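Local coordinates for protein similar to metal-dependent hydrolase (Staphylococcus aureus subsp. aureus Mu50, PDB 3ESH) that is probably a metal-dependent hydrolase of the metallo-beta-lactamase superfamily, its exact substrate and reaction not being established, at residues Asp19-Lys29 and Tyr36-Leu46; Gln180-Gly188 and Thr220-Ser229. All coordinates share one frame; numbering follows the deposited sequence.

Interaction 1: residues Asp19-Lys29 and Tyr36-Leu46; sequences DGGAMFGVVPK and YNANERNQINL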
loop_
_atom_site.group_PDB
_atom_site.type_symbol
_atom_site.label_atom_id
_atom_site.label_comp_id
_atom_site.label_asym_id
_atom_site.label_seq_id
_atom_site.Cartn_x
_atom_site.Cartn_y
_atom_site.Cartn_z
ATOM N N ASP A 19 3.170 -31.798 -12.565
ATOM C CA ASP A 19 2.008 -32.387 -11.901
ATOM C C ASP A 19 0.714 -31.633 -12.272
ATOM O O ASP A 19 0.630 -30.429 -12.121
ATOM C CB ASP A 19 2.206 -32.375 -10.381
ATOM C CG ASP A 19 1.044 -33.020 -9.631
ATOM O OD1 ASP A 19 0.987 -34.272 -9.543
ATOM O OD2 ASP A 19 0.168 -32.266 -9.137
ATOM N N GLY A 20 -0.285 -32.367 -12.762
ATOM C CA GLY A 20 -1.545 -31.748 -13.148
ATOM C C GLY A 20 -2.225 -30.984 -12.024
ATOM O O GLY A 20 -2.714 -29.868 -12.222
ATOM N N GLY A 21 -2.249 -31.575 -10.834
ATOM C CA GLY A 21 -2.885 -30.908 -9.718
ATOM C C GLY A 21 -2.315 -29.527 -9.467
ATOM O O GLY A 21 -3.036 -28.606 -9.106
ATOM N N ALA A 22 -1.010 -29.386 -9.659
ATOM C CA ALA A 22 -0.354 -28.105 -9.431
ATOM C C ALA A 22 -0.634 -27.125 -10.564
ATOM O O ALA A 22 -0.672 -25.898 -10.357
ATOM C CB ALA A 22 1.151 -28.307 -9.267
HETATM N N MSE A 23 -0.828 -27.666 -11.763
HETATM C CA MSE A 23 -1.111 -26.821 -12.925
HETATM C C MSE A 23 -2.569 -26.385 -12.993
HETATM O O MSE A 23 -2.906 -25.522 -13.799
HETATM C CB MSE A 23 -0.748 -27.539 -14.226
HETATM C CG MSE A 23 0.719 -27.709 -14.462
HETATM SE SE MSE A 23 1.644 -26.021 -14.779
HETATM C CE MSE A 23 0.769 -25.542 -16.388
ATOM N N PHE A 24 -3.431 -26.972 -12.159
ATOM C CA PHE A 24 -4.852 -26.618 -12.190
ATOM C C PHE A 24 -5.424 -26.157 -10.858
ATOM O O PHE A 24 -6.619 -25.882 -10.737
ATOM C CB PHE A 24 -5.673 -27.784 -12.743
ATOM C CG PHE A 24 -5.543 -27.961 -14.227
ATOM C CD1 PHE A 24 -4.788 -28.997 -14.758
ATOM C CD2 PHE A 24 -6.175 -27.077 -15.096
ATOM C CE1 PHE A 24 -4.661 -29.152 -16.136
ATOM C CE2 PHE A 24 -6.056 -27.215 -16.475
ATOM C CZ PHE A 24 -5.299 -28.255 -17.001
ATOM N N GLY A 25 -4.547 -26.072 -9.866
ATOM C CA GLY A 25 -4.930 -25.602 -8.560
ATOM C C GLY A 25 -6.197 -26.184 -7.965
ATOM O O GLY A 25 -6.273 -27.373 -7.680
ATOM N N VAL A 26 -7.194 -25.329 -7.770
ATOM C CA VAL A 26 -8.455 -25.728 -7.162
ATOM C C VAL A 26 -9.358 -26.629 -7.998
ATOM O O VAL A 26 -10.257 -27.262 -7.459
ATOM C CB VAL A 26 -9.272 -24.499 -6.739
ATOM C CG1 VAL A 26 -8.411 -23.600 -5.856
ATOM C CG2 VAL A 26 -9.789 -23.746 -7.969
ATOM N N VAL A 27 -9.134 -26.692 -9.302
ATOM C CA VAL A 27 -9.961 -27.526 -10.159
ATOM C C VAL A 27 -9.742 -29.005 -9.853
ATOM O O VAL A 27 -8.628 -29.521 -10.003
ATOM C CB VAL A 27 -9.653 -27.269 -11.659
ATOM C CG1 VAL A 27 -10.510 -28.169 -12.535
ATOM C CG2 VAL A 27 -9.919 -25.818 -11.998
ATOM N N PRO A 28 -10.803 -29.711 -9.426
ATOM C CA PRO A 28 -10.708 -31.137 -9.104
ATOM C C PRO A 28 -10.193 -31.895 -10.326
ATOM O O PRO A 28 -10.481 -31.509 -11.457
ATOM C CB PRO A 28 -12.146 -31.518 -8.773
ATOM C CG PRO A 28 -12.769 -30.202 -8.353
ATOM C CD PRO A 28 -12.193 -29.246 -9.339
ATOM N N LYS A 29 -9.443 -32.973 -10.111
ATOM C CA LYS A 29 -8.905 -33.764 -11.226
ATOM C C LYS A 29 -9.954 -34.283 -12.212
ATOM O O LYS A 29 -9.735 -34.239 -13.430
ATOM C CB LYS A 29 -8.077 -34.945 -10.712
ATOM C CG LYS A 29 -7.326 -35.652 -11.826
ATOM C CD LYS A 29 -6.429 -36.737 -11.300
ATOM C CE LYS A 29 -5.782 -37.507 -12.421
ATOM N NZ LYS A 29 -4.938 -38.609 -11.881
ATOM N N TYR A 36 -7.321 -31.893 -20.177
ATOM C CA TYR A 36 -5.906 -32.034 -20.482
ATOM C C TYR A 36 -5.499 -33.419 -20.007
ATOM O O TYR A 36 -5.933 -33.853 -18.948
ATOM C CB TYR A 36 -5.086 -30.965 -19.743
ATOM C CG TYR A 36 -3.830 -30.535 -20.480
ATOM C CD1 TYR A 36 -3.871 -29.493 -21.390
ATOM C CD2 TYR A 36 -2.618 -31.217 -20.315
ATOM C CE1 TYR A 36 -2.743 -29.129 -22.122
ATOM C CE2 TYR A 36 -1.500 -30.866 -21.037
ATOM C CZ TYR A 36 -1.563 -29.822 -21.942
ATOM O OH TYR A 36 -0.455 -29.465 -22.675
ATOM N N ASN A 37 -4.654 -34.109 -20.762
ATOM C CA ASN A 37 -4.255 -35.467 -20.387
ATOM C C ASN A 37 -3.132 -35.567 -19.373
ATOM O O ASN A 37 -2.167 -34.803 -19.429
ATOM C CB ASN A 37 -3.860 -36.268 -21.638
ATOM C CG ASN A 37 -4.993 -36.376 -22.646
ATOM O OD1 ASN A 37 -5.344 -35.399 -23.322
ATOM N ND2 ASN A 37 -5.581 -37.567 -22.744
ATOM N N ALA A 38 -3.258 -36.520 -18.451
ATOM C CA ALA A 38 -2.242 -36.764 -17.425
ATOM C C ALA A 38 -1.818 -38.227 -17.500
ATOM O O ALA A 38 -2.550 -39.054 -18.045
ATOM C CB ALA A 38 -2.797 -36.466 -16.062
ATOM N N ASN A 39 -0.640 -38.546 -16.969
ATOM C CA ASN A 39 -0.167 -39.928 -16.990
ATOM C C ASN A 39 -0.359 -40.608 -15.641
ATOM O O ASN A 39 -1.021 -40.069 -14.752
ATOM C CB ASN A 39 1.307 -40.007 -17.408
ATOM C CG ASN A 39 2.240 -39.326 -16.423
ATOM O OD1 ASN A 39 1.866 -39.029 -15.289
ATOM N ND2 ASN A 39 3.469 -39.091 -16.849
ATOM N N GLU A 40 0.220 -41.798 -15.508
ATOM C CA GLU A 40 0.138 -42.595 -14.286
ATOM C C GLU A 40 0.725 -41.844 -13.091
ATOM O O GLU A 40 0.458 -42.177 -11.943
ATOM C CB GLU A 40 0.889 -43.915 -14.511
ATOM C CG GLU A 40 1.227 -44.730 -13.260
ATOM C CD GLU A 40 0.029 -45.469 -12.680
ATOM O OE1 GLU A 40 -0.955 -44.790 -12.279
ATOM O OE2 GLU A 40 0.072 -46.728 -12.622
ATOM N N ARG A 41 1.525 -40.823 -13.364
ATOM C CA ARG A 41 2.140 -40.053 -12.295
ATOM C C ARG A 41 1.508 -38.684 -12.083
ATOM O O ARG A 41 2.112 -37.823 -11.446
ATOM C CB ARG A 41 3.624 -39.878 -12.565
ATOM C CG ARG A 41 4.362 -41.162 -12.827
ATOM C CD ARG A 41 5.845 -40.875 -12.863
ATOM N NE ARG A 41 6.628 -41.999 -13.371
ATOM C CZ ARG A 41 6.650 -42.382 -14.645
ATOM N NH1 ARG A 41 5.924 -41.730 -15.557
ATOM N NH2 ARG A 41 7.413 -43.412 -15.010
ATOM N N ASN A 42 0.307 -38.487 -12.619
ATOM C CA ASN A 42 -0.423 -37.232 -12.473
ATOM C C ASN A 42 0.259 -36.070 -13.178
ATOM O O ASN A 42 -0.082 -34.905 -12.951
ATOM C CB ASN A 42 -0.590 -36.874 -10.992
ATOM C CG ASN A 42 -1.827 -36.029 -10.730
ATOM O OD1 ASN A 42 -1.868 -35.225 -9.793
ATOM N ND2 ASN A 42 -2.853 -36.221 -11.554
ATOM N N GLN A 43 1.222 -36.384 -14.032
ATOM C CA GLN A 43 1.948 -35.358 -14.766
ATOM C C GLN A 43 1.308 -35.119 -16.118
ATOM O O GLN A 43 0.901 -36.073 -16.776
ATOM C CB GLN A 43 3.395 -35.794 -15.012
ATOM C CG GLN A 43 4.115 -36.426 -13.827
ATOM C CD GLN A 43 5.515 -36.905 -14.192
ATOM O OE1 GLN A 43 5.680 -37.802 -15.020
ATOM N NE2 GLN A 43 6.530 -36.299 -13.583
ATOM N N ILE A 44 1.213 -33.855 -16.533
ATOM C CA ILE A 44 0.672 -33.533 -17.851
ATOM C C ILE A 44 1.852 -33.014 -18.659
ATOM O O ILE A 44 2.782 -32.440 -18.095
ATOM C CB ILE A 44 -0.445 -32.466 -17.809
ATOM C CG1 ILE A 44 0.132 -31.105 -17.433
ATOM C CG2 ILE A 44 -1.551 -32.920 -16.849
ATOM C CD1 ILE A 44 -0.837 -29.949 -17.605
ATOM N N ASN A 45 1.821 -33.219 -19.972
ATOM C CA ASN A 45 2.914 -32.806 -20.831
ATOM C C ASN A 45 2.841 -31.353 -21.251
ATOM O O ASN A 45 1.865 -30.927 -21.869
ATOM C CB ASN A 45 2.973 -33.683 -22.075
ATOM C CG ASN A 45 4.254 -33.494 -22.842
ATOM O OD1 ASN A 45 5.337 -33.761 -22.321
ATOM N ND2 ASN A 45 4.147 -33.018 -24.084
ATOM N N LEU A 46 3.893 -30.601 -20.934
ATOM C CA LEU A 46 3.952 -29.191 -21.270
ATOM C C LEU A 46 5.151 -28.794 -22.111
ATOM O O LEU A 46 6.264 -28.649 -21.598
ATOM C CB LEU A 46 3.961 -28.329 -20.006
ATOM C CG LEU A 46 2.742 -28.304 -19.081
ATOM C CD1 LEU A 46 3.111 -27.505 -17.855
ATOM C CD2 LEU A 46 1.528 -27.694 -19.782
#
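Asp19 and Gln43 form a non-hydrogen-bonded pair of an antiparallel two-stranded ribbon, their CA atoms 4.1 Å apart, and the chain of Asp19 then turns directly into helix 20-24, whose axis lies at 66° to strand 43-46. One nearly straight bond spans the gap, from Gly20 N to Asn42 O at 2.6 Å. Asp19 caps the helix: Ala22 N reaches Asp19 OD2 at 3.2 Å, on the anti side of the carboxylate, while Asp19 OD1 accepts from the backbone N of Lys29 of the second subunit. Beyond Gly20 the packing is apolar. Ile44 lays its CG2 branch over Gly20 CA and sends CD1 to Met23 CB at 4.2 Å. Selenomethionine Met23, bent at chi2 and chi3, brings its methyl end tip to tip with Leu46, CE to CD1 3.4 Å. The Phe24 and Tyr36 side chains cross at about a right angle, Phe24 CZ meeting Tyr36 CB at 3.9 Å. Within the second segment, an Asx turn shapes the bend before the strand: Asn39 OD1 takes Arg41 N and Gln43 N from opposite faces of its amide plane, and Asn39 ND2 donates in plane to Gln43 OE1. Strand 15-19 pairs with strand 43-47, and Trp32 of helix 29-32 packs on Ile44 and meets the Phe24 ring, against which His213 also stacks.

Interaction 2: residues Gln180-Gly188 and Thr220-Ser229; sequences QHSGGHSFG and TAYDDYPMQS
Backbone and side-chain hydrogen bonds dock the loop at Gly184 and His185 on the loop leading into helix 226-242. Tyr225 N donates to Gly184 O at 2.9 Å, in the carbonyl plane, whereas Asp224 N approaches His185 O from above its plane at 3.3 Å. Farther along, Gln228, bent at chi2, turns its amide back so that NE2 meets Ser182 O at 3.0 Å. Gly184 lies close against the helix start, its CA 3.1 Å from Ser229 OG. Arg147 forms a salt bridge with Asp224 OD1.

The second group of bonds centres on Asp223. His185 ND1 donates to Asp223 OD1 at 3.0 Å, keeping near the plane of its own ring but coming from above the carboxylate, the two planes being 87° apart. Thr220 OG1 reaches the same oxygen from the opposite face, and Ser229 OG donates to Asp223 OD2 at 2.6 Å, so three donors fix the carboxylate. With CG anti to the backbone N (chi1 177°), the imidazole runs alongside Tyr222, whose CB lies 3.8 Å from His185 CE1.

Aromatic packing is lighter: Phe187 turns its edge toward the face of Tyr225 in an offset edge-to-face pair, centroids 5.9 Å apart. The ND1 bond sets the rotation of the His185 ring and directs NE2 to the far side, consistent with a role as metal ligand with His110 and Asp206, as in metallo-beta-lactamase relatives, although no metal is modelled.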
loop_
_atom_site.group_PDB
_atom_site.type_symbol
_atom_site.label_atom_id
_atom_site.label_comp_id
_atom_site.label_asym_id
_atom_site.label_seq_id
_atom_site.Cartn_x
_atom_site.Cartn_y
_atom_site.Cartn_z
ATOM N N GLN A 180 3.384 -6.006 -21.466
ATOM C CA GLN A 180 2.578 -5.416 -20.397
ATOM C C GLN A 180 2.560 -6.204 -19.082
ATOM O O GLN A 180 2.145 -7.362 -19.026
ATOM C CB GLN A 180 1.155 -5.225 -20.916
ATOM C CG GLN A 180 0.217 -4.586 -19.938
ATOM C CD GLN A 180 -1.173 -4.416 -20.522
ATOM O OE1 GLN A 180 -2.161 -4.311 -19.788
ATOM N NE2 GLN A 180 -1.258 -4.382 -21.854
ATOM N N HIS A 181 3.015 -5.553 -18.025
ATOM C CA HIS A 181 3.083 -6.142 -16.687
ATOM C C HIS A 181 1.713 -6.629 -16.222
ATOM O O HIS A 181 0.799 -5.833 -16.063
ATOM C CB HIS A 181 3.621 -5.090 -15.702
ATOM C CG HIS A 181 3.813 -5.598 -14.305
ATOM N ND1 HIS A 181 4.297 -6.855 -14.027
ATOM C CD2 HIS A 181 3.664 -4.978 -13.111
ATOM C CE1 HIS A 181 4.443 -6.989 -12.719
ATOM N NE2 HIS A 181 4.069 -5.864 -12.142
ATOM N N SER A 182 1.570 -7.934 -16.000
ATOM C CA SER A 182 0.290 -8.478 -15.564
ATOM C C SER A 182 0.317 -8.936 -14.119
ATOM O O SER A 182 -0.649 -8.751 -13.392
ATOM C CB SER A 182 -0.144 -9.657 -16.437
ATOM O OG SER A 182 0.500 -10.851 -16.057
ATOM N N GLY A 183 1.426 -9.523 -13.699
ATOM C CA GLY A 183 1.511 -10.015 -12.345
ATOM C C GLY A 183 0.692 -11.278 -12.275
ATOM O O GLY A 183 0.317 -11.826 -13.305
ATOM N N GLY A 184 0.408 -11.757 -11.071
ATOM C CA GLY A 184 -0.401 -12.956 -10.954
ATOM C C GLY A 184 0.420 -14.212 -10.826
ATOM O O GLY A 184 0.739 -14.623 -9.708
ATOM N N HIS A 185 0.757 -14.833 -11.950
ATOM C CA HIS A 185 1.570 -16.048 -11.920
ATOM C C HIS A 185 2.881 -15.732 -11.234
ATOM O O HIS A 185 3.443 -16.529 -10.485
ATOM C CB HIS A 185 1.882 -16.511 -13.341
ATOM C CG HIS A 185 2.768 -17.713 -13.402
ATOM N ND1 HIS A 185 2.310 -18.989 -13.158
ATOM C CD2 HIS A 185 4.095 -17.831 -13.651
ATOM C CE1 HIS A 185 3.313 -19.841 -13.258
ATOM N NE2 HIS A 185 4.408 -19.165 -13.556
ATOM N N SER A 186 3.362 -14.535 -11.513
ATOM C CA SER A 186 4.619 -14.058 -10.974
ATOM C C SER A 186 4.380 -12.601 -10.616
ATOM O O SER A 186 3.519 -11.968 -11.198
ATOM C CB SER A 186 5.679 -14.155 -12.070
ATOM O OG SER A 186 6.951 -14.025 -11.524
ATOM N N PHE A 187 5.127 -12.052 -9.670
ATOM C CA PHE A 187 4.896 -10.657 -9.350
ATOM C C PHE A 187 5.247 -9.802 -10.544
ATOM O O PHE A 187 4.645 -8.752 -10.759
ATOM C CB PHE A 187 5.731 -10.179 -8.171
ATOM C CG PHE A 187 5.411 -8.775 -7.763
ATOM C CD1 PHE A 187 4.276 -8.506 -7.000
ATOM C CD2 PHE A 187 6.180 -7.714 -8.220
ATOM C CE1 PHE A 187 3.912 -7.203 -6.702
ATOM C CE2 PHE A 187 5.828 -6.408 -7.930
ATOM C CZ PHE A 187 4.690 -6.145 -7.174
ATOM N N GLY A 188 6.217 -10.252 -11.328
ATOM C CA GLY A 188 6.629 -9.488 -12.488
ATOM C C GLY A 188 6.191 -10.088 -13.802
ATOM O O GLY A 188 6.656 -9.669 -14.863
ATOM N N THR A 220 -3.124 -21.902 -12.182
ATOM C CA THR A 220 -2.207 -22.876 -11.599
ATOM C C THR A 220 -1.933 -22.555 -10.127
ATOM O O THR A 220 -2.115 -21.411 -9.680
ATOM C CB THR A 220 -0.845 -22.902 -12.328
ATOM O OG1 THR A 220 -0.012 -21.859 -11.820
ATOM C CG2 THR A 220 -1.034 -22.713 -13.823
ATOM N N ALA A 221 -1.497 -23.567 -9.375
ATOM C CA ALA A 221 -1.173 -23.372 -7.973
ATOM C C ALA A 221 0.189 -22.665 -7.869
ATOM O O ALA A 221 0.569 -22.175 -6.800
ATOM C CB ALA A 221 -1.119 -24.694 -7.267
ATOM N N TYR A 222 0.912 -22.618 -8.991
ATOM C CA TYR A 222 2.225 -21.966 -9.057
ATOM C C TYR A 222 2.083 -20.460 -8.932
ATOM O O TYR A 222 3.006 -19.778 -8.476
ATOM C CB TYR A 222 2.925 -22.279 -10.382
ATOM C CG TYR A 222 3.350 -23.720 -10.548
ATOM C CD1 TYR A 222 4.260 -24.306 -9.671
ATOM C CD2 TYR A 222 2.833 -24.504 -11.574
ATOM C CE1 TYR A 222 4.643 -25.642 -9.807
ATOM C CE2 TYR A 222 3.209 -25.843 -11.725
ATOM C CZ TYR A 222 4.114 -26.400 -10.832
ATOM O OH TYR A 222 4.479 -27.714 -10.966
ATOM N N ASP A 223 0.927 -19.945 -9.344
ATOM C CA ASP A 223 0.670 -18.515 -9.288
ATOM C C ASP A 223 0.878 -18.005 -7.871
ATOM O O ASP A 223 0.214 -18.455 -6.945
ATOM C CB ASP A 223 -0.761 -18.223 -9.764
ATOM C CG ASP A 223 -0.933 -18.425 -11.263
ATOM O OD1 ASP A 223 -0.304 -19.342 -11.816
ATOM O OD2 ASP A 223 -1.702 -17.678 -11.894
ATOM N N ASP A 224 1.810 -17.070 -7.704
ATOM C CA ASP A 224 2.084 -16.525 -6.385
ATOM C C ASP A 224 0.964 -15.610 -5.910
ATOM O O ASP A 224 0.740 -15.469 -4.710
ATOM C CB ASP A 224 3.429 -15.798 -6.375
ATOM C CG ASP A 224 4.604 -16.746 -6.591
ATOM O OD1 ASP A 224 4.453 -17.966 -6.334
ATOM O OD2 ASP A 224 5.691 -16.282 -7.014
ATOM N N TYR A 225 0.252 -14.996 -6.851
ATOM C CA TYR A 225 -0.865 -14.105 -6.518
ATOM C C TYR A 225 -2.088 -14.446 -7.371
ATOM O O TYR A 225 -2.491 -13.681 -8.250
ATOM C CB TYR A 225 -0.463 -12.646 -6.720
ATOM C CG TYR A 225 0.794 -12.277 -5.961
ATOM C CD1 TYR A 225 2.053 -12.473 -6.526
ATOM C CD2 TYR A 225 0.725 -11.794 -4.654
ATOM C CE1 TYR A 225 3.215 -12.204 -5.819
ATOM C CE2 TYR A 225 1.872 -11.517 -3.935
ATOM C CZ TYR A 225 3.129 -11.727 -4.525
ATOM O OH TYR A 225 4.286 -11.465 -3.803
ATOM N N PRO A 226 -2.690 -15.622 -7.121
ATOM C CA PRO A 226 -3.874 -16.072 -7.864
ATOM C C PRO A 226 -5.000 -15.043 -7.985
ATOM O O PRO A 226 -5.682 -15.009 -9.003
ATOM C CB PRO A 226 -4.302 -17.337 -7.106
ATOM C CG PRO A 226 -3.706 -17.141 -5.731
ATOM C CD PRO A 226 -2.356 -16.570 -6.047
HETATM N N MSE A 227 -5.198 -14.197 -6.979
HETATM C CA MSE A 227 -6.272 -13.220 -7.073
HETATM C C MSE A 227 -6.003 -12.208 -8.207
HETATM O O MSE A 227 -6.938 -11.718 -8.851
HETATM C CB MSE A 227 -6.459 -12.474 -5.743
HETATM C CG MSE A 227 -6.923 -13.306 -4.570
HETATM SE SE MSE A 227 -8.625 -14.239 -4.881
HETATM C CE MSE A 227 -7.899 -15.882 -5.274
ATOM N N GLN A 228 -4.729 -11.898 -8.444
ATOM C CA GLN A 228 -4.359 -10.968 -9.501
ATOM C C GLN A 228 -4.443 -11.673 -10.855
ATOM O O GLN A 228 -4.736 -11.050 -11.867
ATOM C CB GLN A 228 -2.940 -10.425 -9.252
ATOM C CG GLN A 228 -2.337 -9.572 -10.381
ATOM C CD GLN A 228 -3.060 -8.254 -10.582
ATOM O OE1 GLN A 228 -3.704 -7.726 -9.660
ATOM N NE2 GLN A 228 -2.941 -7.695 -11.783
ATOM N N SER A 229 -4.180 -12.973 -10.857
ATOM C CA SER A 229 -4.252 -13.765 -12.080
ATOM C C SER A 229 -5.689 -13.772 -12.575
ATOM O O SER A 229 -5.956 -13.549 -13.741
ATOM C CB SER A 229 -3.810 -15.199 -11.819
ATOM O OG SER A 229 -2.427 -15.243 -11.579
HETATM O O HOH W 1 6.257 -13.506 -7.479
#

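From the N terminus, interaction 1 closes first: after strand 15-19 the chain passes through helix 20-24 and helix 29-32 and returns as strand 43-47, a short local loop. Interaction 2 opens much later and joins the end of strand 177-181 to the start of helix 226-242, closing a loop that contains strands 190-196 and 199-203. The two are in series, neither nesting nor crossing, with centres about 19 Å apart. They nevertheless touch: Ala22 O lies 2.7 Å from Ala221 N, a probable hydrogen bond, and the selenium of Met23 packs on the Tyr222 ring. Helix 20-24 is thus joined to the loop before helix 226-242, which also carries Asp223, the partner of His185, and both contacts also meet the second subunit.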